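Local coordinates for protein intracellular protease/amidase (Salmonella enterica subsp. enterica serovar Typhimurium, PDB 4K2H) that binds zinc ions and belongs to the DJ-1/PfpI family, for which a peptidase activity is inferred though its own function is unestablished, at residues A[121-126]-A[138-143]. The protein carries 1 engineered substitution. Numbering follows the deposited sequence.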
ATOM      1  N   GLY A 121      -2.456 -23.055  19.924  1.00 47.43           N
ATOM      2  CA  GLY A 121      -1.548 -22.613  20.980  1.00 47.84           C
ATOM      3  C   GLY A 121      -0.402 -21.729  20.502  1.00 47.42           C
ATOM      4  O   GLY A 121       0.450 -21.371  21.292  1.00 49.86           O
ATOM      5  N   ARG A 122      -0.359 -21.345  19.225  1.00 45.45           N
ATOM      6  CA  ARG A 122       0.849 -20.682  18.733  1.00 43.18           C
ATOM      7  C   ARG A 122       0.970 -19.242  19.170  1.00 41.22           C
ATOM      8  O   ARG A 122      -0.025 -18.594  19.525  1.00 39.82           O
ATOM      9  CB  ARG A 122       0.975 -20.791  17.225  1.00 42.94           C
ATOM     10  CG  ARG A 122       1.410 -22.178  16.756  1.00 43.99           C
ATOM     11  CD  ARG A 122       1.259 -22.294  15.250  1.00 43.70           C
ATOM     12  NE  ARG A 122      -0.153 -22.136  14.850  1.00 43.39           N
ATOM     13  CZ  ARG A 122      -0.625 -22.418  13.643  1.00 42.52           C
ATOM     14  NH1 ARG A 122       0.170 -22.899  12.700  1.00 44.57           N
ATOM     15  NH2 ARG A 122      -1.912 -22.256  13.384  1.00 42.65           N
ATOM     16  N   ARG A 123       2.216 -18.760  19.179  1.00 40.59           N
ATOM     17  CA  ARG A 123       2.501 -17.351  19.426  1.00 40.85           C
ATOM     18  C   ARG A 123       2.116 -16.526  18.197  1.00 38.27           C
ATOM     19  O   ARG A 123       2.368 -16.937  17.077  1.00 36.53           O
ATOM     20  CB  ARG A 123       3.976 -17.142  19.768  1.00 44.40           C
ATOM     21  CG  ARG A 123       4.357 -17.711  21.140  1.00 47.72           C
ATOM     22  CD  ARG A 123       5.846 -17.572  21.394  1.00 51.39           C
ATOM     23  NE  ARG A 123       6.587 -18.428  20.469  1.00 54.54           N
ATOM     24  CZ  ARG A 123       7.313 -18.010  19.432  1.00 57.73           C
ATOM     25  NH1 ARG A 123       7.922 -18.915  18.660  1.00 59.47           N
ATOM     26  NH2 ARG A 123       7.448 -16.710  19.153  1.00 58.50           N
ATOM     27  N   TYR A 124       1.511 -15.360  18.432  1.00 36.92           N
ATOM     28  CA  TYR A 124       0.972 -14.529  17.365  1.00 36.19           C
ATOM     29  C   TYR A 124       0.829 -13.108  17.898  1.00 35.65           C
ATOM     30  O   TYR A 124       0.859 -12.881  19.114  1.00 36.72           O
ATOM     31  CB  TYR A 124      -0.403 -15.065  16.909  1.00 35.35           C
ATOM     32  CG  TYR A 124      -1.493 -14.727  17.891  1.00 36.88           C
ATOM     33  CD1 TYR A 124      -2.274 -13.587  17.704  1.00 37.27           C
ATOM     34  CD2 TYR A 124      -1.686 -15.489  19.064  1.00 38.55           C
ATOM     35  CE1 TYR A 124      -3.239 -13.213  18.612  1.00 37.55           C
ATOM     36  CE2 TYR A 124      -2.663 -15.133  19.988  1.00 39.43           C
ATOM     37  CZ  TYR A 124      -3.443 -13.984  19.748  1.00 39.54           C
ATOM     38  OH  TYR A 124      -4.440 -13.574  20.614  1.00 39.51           O
ATOM     39  N   VAL A 125       0.685 -12.166  16.973  1.00 34.56           N
ATOM     40  CA  VAL A 125       0.337 -10.792  17.281  1.00 34.12           C
ATOM     41  C   VAL A 125      -0.856 -10.391  16.429  1.00 35.00           C
ATOM     42  O   VAL A 125      -1.134 -10.984  15.396  1.00 34.21           O
ATOM     43  CB  VAL A 125       1.515  -9.826  17.041  1.00 34.67           C
ATOM     44  CG1 VAL A 125       1.858  -9.684  15.563  1.00 34.05           C
ATOM     45  CG2 VAL A 125       1.243  -8.459  17.654  1.00 34.58           C
ATOM     46  N   CYS A 126      -1.564  -9.383  16.889  1.00 36.39           N
ATOM     47  CA  CYS A 126      -2.662  -8.835  16.157  1.00 37.48           C
ATOM     48  C   CYS A 126      -2.755  -7.376  16.590  1.00 38.71           C
ATOM     49  O   CYS A 126      -1.980  -6.924  17.447  1.00 40.32           O
ATOM     50  CB  CYS A 126      -3.935  -9.607  16.502  1.00 37.15           C
ATOM     51  SG  CYS A 126      -4.414  -9.437  18.228  1.00 38.99           S
ATOM     52  N   VAL A 138      -1.177 -17.623  22.085  1.00 48.18           N
ATOM     53  CA  VAL A 138      -0.315 -16.828  22.969  1.00 45.82           C
ATOM     54  C   VAL A 138       0.070 -15.486  22.340  1.00 43.38           C
ATOM     55  O   VAL A 138       0.978 -15.414  21.511  1.00 43.39           O
ATOM     56  CB  VAL A 138       0.982 -17.586  23.372  1.00 46.34           C
ATOM     57  CG1 VAL A 138       1.841 -16.698  24.263  1.00 46.69           C
ATOM     58  CG2 VAL A 138       0.634 -18.892  24.073  1.00 46.48           C
ATOM     59  N   TYR A 139      -0.596 -14.420  22.769  1.00 41.85           N
ATOM     60  CA  TYR A 139      -0.315 -13.088  22.256  1.00 39.66           C
ATOM     61  C   TYR A 139       1.082 -12.619  22.640  1.00 40.51           C
ATOM     62  O   TYR A 139       1.431 -12.642  23.821  1.00 40.72           O
ATOM     63  CB  TYR A 139      -1.336 -12.092  22.814  1.00 39.36           C
ATOM     64  CG  TYR A 139      -1.040 -10.655  22.445  1.00 38.53           C
ATOM     65  CD1 TYR A 139      -1.401 -10.148  21.197  1.00 37.98           C
ATOM     66  CD2 TYR A 139      -0.420  -9.818  23.335  1.00 39.07           C
ATOM     67  CE1 TYR A 139      -1.150  -8.834  20.859  1.00 37.92           C
ATOM     68  CE2 TYR A 139      -0.153  -8.502  23.020  1.00 40.40           C
ATOM     69  CZ  TYR A 139      -0.516  -8.009  21.777  1.00 40.29           C
ATOM     70  OH  TYR A 139      -0.242  -6.700  21.467  1.00 41.59           O
ATOM     71  N   VAL A 140       1.868 -12.205  21.649  1.00 39.59           N
ATOM     72  CA  VAL A 140       3.153 -11.539  21.880  1.00 40.57           C
ATOM     73  C   VAL A 140       3.072 -10.165  21.239  1.00 41.05           C
ATOM     74  O   VAL A 140       2.585 -10.030  20.096  1.00 41.69           O
ATOM     75  CB  VAL A 140       4.335 -12.302  21.243  1.00 41.35           C
ATOM     76  CG1 VAL A 140       5.678 -11.644  21.602  1.00 42.45           C
ATOM     77  CG2 VAL A 140       4.343 -13.754  21.706  1.00 42.08           C
ATOM     78  N   ASP A 141       3.500  -9.138  21.969  1.00 41.63           N
ATOM     79  CA  ASP A 141       3.498  -7.780  21.420  1.00 40.54           C
ATOM     80  C   ASP A 141       4.805  -7.514  20.727  1.00 39.26           C
ATOM     81  O   ASP A 141       5.723  -6.986  21.325  1.00 41.35           O
ATOM     82  CB  ASP A 141       3.235  -6.710  22.482  1.00 41.00           C
ATOM     83  CG  ASP A 141       3.127  -5.301  21.880  1.00 42.89           C
ATOM     84  OD1 ASP A 141       3.259  -5.129  20.631  1.00 41.55           O
ATOM     85  OD2 ASP A 141       2.893  -4.348  22.648  1.00 45.77           O
ATOM     86  N   ALA A 142       4.876  -7.878  19.450  1.00 39.26           N
ATOM     87  CA  ALA A 142       6.018  -7.543  18.599  1.00 38.65           C
ATOM     88  C   ALA A 142       5.522  -7.185  17.194  1.00 39.04           C
ATOM     89  O   ALA A 142       4.439  -7.602  16.800  1.00 35.57           O
ATOM     90  CB  ALA A 142       6.982  -8.713  18.532  1.00 40.18           C
ATOM     91  N   PRO A 143       6.325  -6.416  16.434  1.00 39.13           N
ATOM     92  CA  PRO A 143       5.980  -6.058  15.060  1.00 38.31           C
ATOM     93  C   PRO A 143       5.601  -7.254  14.204  1.00 37.71           C
ATOM     94  O   PRO A 143       4.590  -7.213  13.484  1.00 38.24           O
ATOM     95  CB  PRO A 143       7.275  -5.398  14.544  1.00 38.97           C
ATOM     96  CG  PRO A 143       7.867  -4.765  15.769  1.00 40.19           C
ATOM     97  CD  PRO A 143       7.547  -5.721  16.896  1.00 40.40           C
TER
HETATM   98  O   HOH W   1      -1.982  -5.708  19.547  1.00 43.28           O
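Val140 N donates to Tyr124 O over 2.8 Å, nearly straight, and this is the shortest of three backbone bonds joining 121-126 to 138-143. The same carbonyl also takes a CA-H...O contact from Tyr139. One residue pair back, Tyr124 N reaches Val138 O at 3.1 Å, while Val138 N gives its hydrogen to Arg122 O. The backbone N-H groups on either side of Tyr124 bond elsewhere, Arg123 N to Asp147 OD2 and Val125 N to Ser152 OG of strand 150-153.

The two tyrosines share one face of this pairing. With chi1 at 76°, the Tyr124 ring swings across toward the other strand and lays a face under Tyr139 CA, a CH-pi contact with CA 4.2 Å from the ring centroid. Tyr139, its CG anti to the backbone N (chi1 174°), runs instead along the partner chain, roughly at right angles to Tyr124. Its CE1 meets Val125 CG2 at 4.0 Å, Cys126 SG sits obliquely to the ring, and Trp131 stacks on it.

On the other face Val138 CB packs on Arg123 CG, and just beyond the strand Val140 CG2 lies alongside Arg123, 3.9 Å from its CB. Away from the zinc sites, the arrangement is a short two-stranded parallel sheet, 123-124 beside 138-139, separate from the main parallel sheet of this DJ-1/PfpI family protein.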